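Local coordinates for protein prophenoloxidase b (Marsupenaeus japonicus, PDB 3WKY) that probably oxidises phenols at a type 3 copper centre once activated, as expected of a phenoloxidase precursor carried in crustacean hemolymph, at residues V168-D173 and I475-L480; H201-N206 and E220-M225; S552-T557 and S616-R621. All blocks are in the same frame, centred on the assembly; numbering follows the deposited sequence.

Interaction 1. Residues V168-D173 and I475-L480; sequences VEWHSD and IKSNFL
Val168 lies beside Ile475 in a parallel bridge, the two branched side chains pointing the same way, with CG1 of Val168 4.1 Å from CG1 of Ile475. Both beta-branched residues suit an extended backbone, and this buried face of the sheet is closed over Val168 by Ile147, Lys150 and Ala151 of helix 145-160. The carbonyl O of Val168 takes the amide N of Lys476 at 2.9 Å, a nearly straight bond (166° at the hydrogen), while CA of Ile475 makes a longer C-H...O approach to the same oxygen. Glu169 pairs with Lys476 on the other, more solvent-facing side. Its CG is set between the backbone N and the carbonyl carbon (chi1 79°), and the extended chain then runs alongside that of the lysine. OE1 of Glu169 stays 4.4 Å from NZ of Lys476, too far for a salt bridge, although the opposite charges probably attract; long flexible chains are well suited to such a wet face. Strand 165-169, from the copper-containing region, is here an outermost strand, within this chain, of the mixed sheet of the Ig-like region, next to strand 472-481, whose far side is hydrogen-bonded to strand 445-456. Past the bridges, in the conformer given, CB of Ser477 lies over one face of the Trp170 indole, 3.8 Å from the centroid of the six-membered ring and 21° off its normal, a CH-pi contact for which a small side chain leaves room. In that conformer CG2 of Ile475 meets the indole at its edge, 4.0 Å from CZ3 of Trp170. His171 touches Asn478 more lightly, CD2 of the imidazole coming near ND2 of the steeply turned amide; in the conformer given, its ND1 accepts the backbone N of Asp173 at 2.8 Å.

Interaction 2. Residues H201-N206 and E220-M225; sequences HWHLSN and ELFYYM. With CUO (Cu2-o2 cluster), chain J.
NE1 of Trp202, whose indole packs against Leu221, Phe222 and Met225, donates to the carbonyl O of Phe618, so the buried ring gives up its one N-H to a loop of another part of the chain. CG lies anti to the backbone N (chi1 -169°), which carries the indole across the gap between two nearly antiparallel helix segments (173°, axes 11.8 Å apart). Over one face sits the flexible methyl of Met225, CE 3.8 Å from the centroid of the five-membered ring, with SD farther above the same ring in a Met-aromatic contact. ND2 of Asn206 lies over the opposite face and bonds to the carbonyl O of Cys619. Phe222 crosses the indole at about a right angle, its CB 3.8 Å from CH2 of Trp202. The next residue after the tryptophan, His203, holds copper CU1 through NE2 at 2.3 Å, with His199 and His226 as the other two histidine ligands of this copper in the type 3 site; CE3 of Trp202 lies over the centre of the His203 imidazole and backs it. Helices 193-205 and 218-239 thus supply one copper's ligands, while Phe222 reaches on to His397 and Phe404 of helix 391-409 and to Glu343 of helix 334-343.

Interaction 3. Residues S552-T557 and S616-R621; sequences SSILST and SSFCGR
Ser616 and Ser617 take hold of two successive carbonyls of the type I turn Ser552-Leu555, and here the packing is tight. The amide N of Ser617 donates to O of Ser553 at 2.8 Å, and OG of Ser616 donates to O of Ile554 at 2.7 Å, from above the carbonyl plane. With OG anti to the backbone N (chi1 170°), Ser616 also accepts the amide N of Phe618 at 3.1 Å, an ST turn; Ser552 forms another with N of Ile554. A short hydroxyl suits a place where it must both donate and accept. An alanine in place of Ser616 is likely to leave the carbonyl of Ile554 and the amide of Phe618 without this partner, and the ST turn less firmly held. Beside these bonds CG2 of Ile554 lies over the Phe618 ring, 4.1 Å from its centroid. Toward Ser556 the contact is looser: its CA comes no nearer than 4.1 Å to N of Ser616, and Thr557 beyond is exposed. Cys619 is disulfide-bonded to Cys572, which lies between the two segments in sequence. Glu529 of strand 528-534 receives the hydroxyls of Ser553 and Ser617, while Phe618 rests on Met225 and Asn228 of helix 218-239 and on Phe198 of helix 193-205.

Overall arrangement
From the N terminus, strand 165-169 comes first, and its partner in interaction 1 arrives only some 300 residues later, so this contact closes a long loop joining the copper-containing region to the Ig-like sheet. Nested inside that loop, interaction 2 closes a short one between two consecutive copper-binding helices, without touching interaction 1. Interaction 3 follows in series and closes a loop of some 60 residues that contains strand 588-598. Its centre lies about 11 Å from that of interaction 2, and residues 616-621 meet residues 201-206 and 220-225 directly. The copper-containing and Ig-like regions are thus joined at two of their meeting places, one by strand pairing and one beside the copper helices.

Interaction 1. Residues V168-D173 and I475-L480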
# COMPACT_ATOMS: atom_id res chain seq x y z
N VAL A 168 -10.94 -6.86 49.41
CA VAL A 168 -11.01 -5.98 48.25
C VAL A 168 -11.64 -6.74 47.08
O VAL A 168 -11.49 -7.96 46.99
CB VAL A 168 -9.63 -5.38 47.88
CG1 VAL A 168 -8.73 -6.43 47.23
CG2 VAL A 168 -9.79 -4.19 46.98
N GLU A 169 -12.35 -6.04 46.21
CA GLU A 169 -12.98 -6.68 45.06
C GLU A 169 -12.94 -5.84 43.79
O GLU A 169 -12.68 -4.64 43.84
CB GLU A 169 -14.42 -7.09 45.39
CG GLU A 169 -15.44 -5.97 45.35
CD GLU A 169 -16.86 -6.50 45.48
OE1 GLU A 169 -17.54 -6.14 46.47
OE2 GLU A 169 -17.29 -7.27 44.59
N TRP A 170 -13.19 -6.48 42.64
CA TRP A 170 -13.21 -5.76 41.37
C TRP A 170 -14.19 -6.37 40.38
O TRP A 170 -14.78 -7.42 40.63
CB TRP A 170 -11.81 -5.66 40.76
CG TRP A 170 -11.45 -6.74 39.78
CD1 TRP A 170 -11.59 -6.70 38.43
CD2 TRP A 170 -10.84 -8.00 40.09
NE1 TRP A 170 -11.12 -7.86 37.87
CE2 TRP A 170 -10.65 -8.68 38.87
CE3 TRP A 170 -10.44 -8.62 41.27
CZ2 TRP A 170 -10.08 -9.95 38.80
CZ3 TRP A 170 -9.87 -9.88 41.21
CH2 TRP A 170 -9.70 -10.53 39.98
N HIS A 171 -14.37 -5.66 39.26
CA HIS A 171 -15.35 -6.03 38.25
C HIS A 171 -14.74 -5.86 36.85
O HIS A 171 -13.78 -5.11 36.68
CB HIS A 171 -16.59 -5.14 38.40
CG HIS A 171 -17.71 -5.49 37.48
ND1 HIS A 171 -17.85 -4.93 36.22
CD2 HIS A 171 -18.78 -6.31 37.63
CE1 HIS A 171 -18.92 -5.41 35.64
NE2 HIS A 171 -19.52 -6.25 36.48
N SER A 172 -15.31 -6.56 35.86
CA SER A 172 -14.81 -6.50 34.48
C SER A 172 -14.88 -5.09 33.89
O SER A 172 -14.06 -4.73 33.05
CB SER A 172 -15.55 -7.49 33.59
OG SER A 172 -16.92 -7.14 33.47
N ASP A 173 -15.85 -4.30 34.35
CA ASP A 173 -16.00 -2.89 33.96
C ASP A 173 -14.74 -2.05 34.20
O ASP A 173 -14.77 -0.83 34.02
CB ASP A 173 -17.15 -2.23 34.74
CG ASP A 173 -18.52 -2.50 34.13
OD1 ASP A 173 -18.61 -2.69 32.89
OD2 ASP A 173 -19.52 -2.52 34.89
N ILE A 475 -9.42 -11.43 48.68
CA ILE A 475 -9.71 -10.87 47.37
C ILE A 475 -10.95 -11.54 46.79
O ILE A 475 -11.00 -12.76 46.65
CB ILE A 475 -8.53 -11.01 46.40
CG1 ILE A 475 -7.32 -10.25 46.95
CG2 ILE A 475 -8.91 -10.50 45.01
CD1 ILE A 475 -6.04 -10.45 46.15
N LYS A 476 -11.93 -10.72 46.43
CA LYS A 476 -13.22 -11.21 45.99
C LYS A 476 -13.48 -10.78 44.55
O LYS A 476 -13.17 -9.66 44.17
CB LYS A 476 -14.32 -10.68 46.91
CG LYS A 476 -15.74 -10.93 46.43
CD LYS A 476 -16.75 -10.43 47.45
CE LYS A 476 -18.11 -10.23 46.81
NZ LYS A 476 -19.17 -10.02 47.84
N SER A 477 -14.04 -11.68 43.75
CA SER A 477 -14.36 -11.35 42.37
C SER A 477 -15.42 -12.30 41.85
O SER A 477 -15.74 -13.30 42.49
CB SER A 477 -13.11 -11.39 41.49
OG SER A 477 -12.51 -12.68 41.53
N ASN A 478 -15.96 -11.98 40.68
CA ASN A 478 -17.05 -12.76 40.10
C ASN A 478 -16.56 -13.80 39.11
O ASN A 478 -15.60 -13.57 38.38
CB ASN A 478 -18.06 -11.83 39.43
CG ASN A 478 -18.77 -10.94 40.43
OD1 ASN A 478 -19.32 -11.42 41.41
ND2 ASN A 478 -18.74 -9.63 40.18
N PHE A 479 -17.23 -14.95 39.08
CA PHE A 479 -16.86 -16.05 38.21
C PHE A 479 -18.11 -16.59 37.55
O PHE A 479 -19.18 -16.62 38.18
CB PHE A 479 -16.26 -17.20 39.03
CG PHE A 479 -14.94 -16.88 39.64
CD1 PHE A 479 -14.86 -16.11 40.79
CD2 PHE A 479 -13.77 -17.37 39.08
CE1 PHE A 479 -13.63 -15.80 41.37
CE2 PHE A 479 -12.53 -17.07 39.65
CZ PHE A 479 -12.47 -16.29 40.80
N LEU A 480 -17.99 -17.06 36.31
CA LEU A 480 -19.09 -17.82 35.73
C LEU A 480 -19.22 -19.10 36.55
O LEU A 480 -18.21 -19.62 37.04
CB LEU A 480 -18.79 -18.18 34.27
CG LEU A 480 -20.01 -18.73 33.54
CD1 LEU A 480 -20.98 -17.58 33.31
CD2 LEU A 480 -19.65 -19.43 32.23

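Interaction 2. Residues H201-N206 and E220-M225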
# COMPACT_ATOMS: atom_id res chain seq x y z
N HIS A 201 -0.82 -25.58 35.17
CA HIS A 201 -0.75 -26.99 35.54
C HIS A 201 -0.54 -27.91 34.36
O HIS A 201 0.27 -28.84 34.42
CB HIS A 201 -1.98 -27.40 36.34
CG HIS A 201 -1.89 -27.03 37.79
ND1 HIS A 201 -1.22 -27.80 38.71
CD2 HIS A 201 -2.37 -25.95 38.46
CE1 HIS A 201 -1.30 -27.22 39.90
NE2 HIS A 201 -1.98 -26.10 39.78
N TRP A 202 -1.26 -27.64 33.27
CA TRP A 202 -1.12 -28.51 32.11
C TRP A 202 0.32 -28.53 31.63
O TRP A 202 0.89 -29.59 31.34
CB TRP A 202 -2.09 -28.13 30.97
CG TRP A 202 -2.08 -29.22 29.93
CD1 TRP A 202 -2.93 -30.30 29.86
CD2 TRP A 202 -1.13 -29.39 28.88
NE1 TRP A 202 -2.57 -31.12 28.81
CE2 TRP A 202 -1.46 -30.58 28.20
CE3 TRP A 202 -0.02 -28.65 28.44
CZ2 TRP A 202 -0.73 -31.04 27.10
CZ3 TRP A 202 0.71 -29.11 27.35
CH2 TRP A 202 0.35 -30.29 26.69
N HIS A 203 0.92 -27.35 31.52
CA HIS A 203 2.26 -27.29 30.97
C HIS A 203 3.34 -27.76 31.93
O HIS A 203 4.44 -28.08 31.51
CB HIS A 203 2.56 -25.89 30.46
CG HIS A 203 1.95 -25.63 29.13
ND1 HIS A 203 2.48 -26.12 27.96
CD2 HIS A 203 0.82 -24.95 28.79
CE1 HIS A 203 1.72 -25.74 26.94
NE2 HIS A 203 0.71 -25.04 27.42
N LEU A 204 3.02 -27.78 33.22
CA LEU A 204 4.00 -28.26 34.18
C LEU A 204 3.82 -29.76 34.43
O LEU A 204 4.75 -30.43 34.88
CB LEU A 204 3.96 -27.43 35.46
CG LEU A 204 4.58 -26.03 35.24
CD1 LEU A 204 4.38 -25.13 36.45
CD2 LEU A 204 6.06 -26.14 34.90
N SER A 205 2.63 -30.27 34.11
CA SER A 205 2.40 -31.72 34.11
C SER A 205 2.94 -32.34 32.83
O SER A 205 3.45 -33.46 32.83
CB SER A 205 0.91 -32.00 34.23
OG SER A 205 0.66 -33.40 34.32
N ASN A 206 2.82 -31.60 31.73
CA ASN A 206 3.25 -32.11 30.42
C ASN A 206 4.22 -31.18 29.70
O ASN A 206 3.95 -30.77 28.56
CB ASN A 206 2.02 -32.31 29.54
CG ASN A 206 1.10 -33.36 30.10
OD1 ASN A 206 1.44 -34.54 30.09
ND2 ASN A 206 -0.05 -32.93 30.62
N GLU A 220 0.13 -35.60 21.24
CA GLU A 220 -1.28 -35.70 20.96
C GLU A 220 -2.11 -35.01 22.05
O GLU A 220 -3.14 -34.38 21.76
CB GLU A 220 -1.69 -37.18 20.82
CG GLU A 220 -3.17 -37.36 20.58
CD GLU A 220 -3.52 -38.82 20.41
OE1 GLU A 220 -2.61 -39.66 20.60
OE2 GLU A 220 -4.69 -39.12 20.06
N LEU A 221 -1.66 -35.11 23.30
CA LEU A 221 -2.37 -34.45 24.39
C LEU A 221 -2.26 -32.94 24.27
O LEU A 221 -3.20 -32.22 24.62
CB LEU A 221 -1.81 -34.90 25.75
CG LEU A 221 -2.67 -34.63 26.98
CD1 LEU A 221 -3.92 -35.52 27.02
CD2 LEU A 221 -1.85 -34.81 28.26
N PHE A 222 -1.11 -32.45 23.80
CA PHE A 222 -0.96 -31.03 23.49
C PHE A 222 -2.06 -30.59 22.52
O PHE A 222 -2.80 -29.64 22.79
CB PHE A 222 0.43 -30.75 22.92
CG PHE A 222 0.59 -29.34 22.41
CD1 PHE A 222 0.67 -28.28 23.30
CD2 PHE A 222 0.65 -29.09 21.05
CE1 PHE A 222 0.81 -26.97 22.83
CE2 PHE A 222 0.80 -27.77 20.57
CZ PHE A 222 0.88 -26.73 21.46
N TYR A 223 -2.18 -31.30 21.40
CA TYR A 223 -3.28 -31.07 20.47
C TYR A 223 -4.63 -31.11 21.17
O TYR A 223 -5.44 -30.19 21.01
CB TYR A 223 -3.26 -32.11 19.35
CG TYR A 223 -4.63 -32.43 18.81
CD1 TYR A 223 -5.34 -31.49 18.06
CD2 TYR A 223 -5.23 -33.67 19.05
CE1 TYR A 223 -6.62 -31.78 17.56
CE2 TYR A 223 -6.49 -33.96 18.55
CZ TYR A 223 -7.18 -33.02 17.81
OH TYR A 223 -8.43 -33.32 17.31
N TYR A 224 -4.89 -32.17 21.93
CA TYR A 224 -6.23 -32.44 22.41
C TYR A 224 -6.70 -31.43 23.44
O TYR A 224 -7.83 -30.96 23.38
CB TYR A 224 -6.30 -33.86 23.00
CG TYR A 224 -7.71 -34.31 23.31
CD1 TYR A 224 -8.68 -34.37 22.30
CD2 TYR A 224 -8.08 -34.69 24.60
CE1 TYR A 224 -9.98 -34.81 22.57
CE2 TYR A 224 -9.39 -35.13 24.88
CZ TYR A 224 -10.32 -35.19 23.86
OH TYR A 224 -11.61 -35.62 24.14
N MET A 225 -5.85 -31.10 24.40
CA MET A 225 -6.27 -30.15 25.42
C MET A 225 -6.53 -28.80 24.75
O MET A 225 -7.54 -28.15 25.02
CB MET A 225 -5.23 -30.02 26.54
CG MET A 225 -5.64 -29.02 27.64
SD MET A 225 -5.39 -27.26 27.18
CE MET A 225 -3.82 -26.93 27.96
CU1 CUO J . -0.86 -23.96 26.18
CU2 CUO J . 0.36 -22.05 23.38
O1 CUO J . 0.50 -23.39 24.83
O2 CUO J . -0.02 -21.98 25.53

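Interaction 3. Residues S552-T557 and S616-R621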
# COMPACT_ATOMS: atom_id res chain seq x y z
N SER A 552 -17.11 -35.91 36.11
CA SER A 552 -16.65 -35.85 34.72
C SER A 552 -15.17 -36.15 34.54
O SER A 552 -14.33 -35.73 35.34
CB SER A 552 -16.92 -34.48 34.11
OG SER A 552 -16.28 -34.40 32.85
N SER A 553 -14.85 -36.86 33.46
CA SER A 553 -13.47 -37.18 33.13
C SER A 553 -12.59 -35.94 32.95
O SER A 553 -11.37 -36.03 33.07
CB SER A 553 -13.44 -38.00 31.85
OG SER A 553 -14.16 -37.33 30.83
N ILE A 554 -13.20 -34.80 32.65
CA ILE A 554 -12.37 -33.60 32.38
C ILE A 554 -11.95 -32.88 33.67
O ILE A 554 -11.07 -32.01 33.65
CB ILE A 554 -13.05 -32.59 31.42
CG1 ILE A 554 -14.20 -31.87 32.13
CG2 ILE A 554 -13.50 -33.31 30.12
CD1 ILE A 554 -14.93 -30.85 31.25
N LEU A 555 -12.56 -33.26 34.79
CA LEU A 555 -12.20 -32.71 36.09
C LEU A 555 -11.20 -33.63 36.80
O LEU A 555 -11.09 -34.80 36.46
CB LEU A 555 -13.47 -32.57 36.95
CG LEU A 555 -14.60 -31.74 36.34
CD1 LEU A 555 -15.85 -31.77 37.21
CD2 LEU A 555 -14.12 -30.29 36.11
N SER A 556 -10.46 -33.09 37.76
CA SER A 556 -9.59 -33.94 38.57
C SER A 556 -10.44 -34.53 39.71
O SER A 556 -11.59 -34.89 39.50
CB SER A 556 -8.43 -33.13 39.15
OG SER A 556 -8.91 -32.09 39.98
N THR A 557 -9.89 -34.58 40.92
CA THR A 557 -10.65 -35.05 42.07
C THR A 557 -10.81 -33.96 43.13
O THR A 557 -11.88 -33.79 43.72
CB THR A 557 -10.01 -36.28 42.71
OG1 THR A 557 -8.62 -36.02 42.95
CG2 THR A 557 -10.14 -37.48 41.78
N SER A 616 -7.45 -35.38 35.34
CA SER A 616 -8.24 -34.88 34.20
C SER A 616 -7.80 -35.56 32.90
O SER A 616 -6.60 -35.71 32.66
CB SER A 616 -8.11 -33.37 34.06
OG SER A 616 -8.68 -32.91 32.83
N SER A 617 -8.76 -35.94 32.06
CA SER A 617 -8.43 -36.53 30.76
C SER A 617 -7.66 -35.55 29.87
O SER A 617 -6.98 -35.95 28.92
CB SER A 617 -9.70 -36.99 30.06
OG SER A 617 -10.62 -35.93 29.95
N PHE A 618 -7.78 -34.26 30.16
CA PHE A 618 -7.02 -33.25 29.39
C PHE A 618 -5.55 -33.22 29.82
O PHE A 618 -4.69 -32.75 29.07
CB PHE A 618 -7.62 -31.85 29.59
CG PHE A 618 -8.99 -31.65 28.98
CD1 PHE A 618 -9.44 -32.47 27.96
CD2 PHE A 618 -9.81 -30.62 29.41
CE1 PHE A 618 -10.70 -32.28 27.38
CE2 PHE A 618 -11.07 -30.41 28.84
CZ PHE A 618 -11.51 -31.24 27.82
N CYS A 619 -5.28 -33.71 31.03
CA CYS A 619 -3.94 -33.61 31.64
C CYS A 619 -3.18 -34.93 31.57
O CYS A 619 -1.95 -34.96 31.52
CB CYS A 619 -4.06 -33.18 33.10
SG CYS A 619 -4.88 -31.59 33.36
N GLY A 620 -3.92 -36.04 31.60
CA GLY A 620 -3.29 -37.34 31.64
C GLY A 620 -2.60 -37.62 32.96
O GLY A 620 -2.69 -36.82 33.90
N ARG A 621 -1.93 -38.77 33.04
CA ARG A 621 -1.17 -39.16 34.23
C ARG A 621 0.29 -39.30 33.86
O ARG A 621 0.62 -40.02 32.92
CB ARG A 621 -1.66 -40.50 34.79
CG ARG A 621 -3.09 -40.52 35.30
CD ARG A 621 -3.40 -41.81 36.04
NE ARG A 621 -3.35 -41.66 37.50
CZ ARG A 621 -2.24 -41.77 38.23
NH1 ARG A 621 -1.08 -42.05 37.65
NH2 ARG A 621 -2.30 -41.61 39.55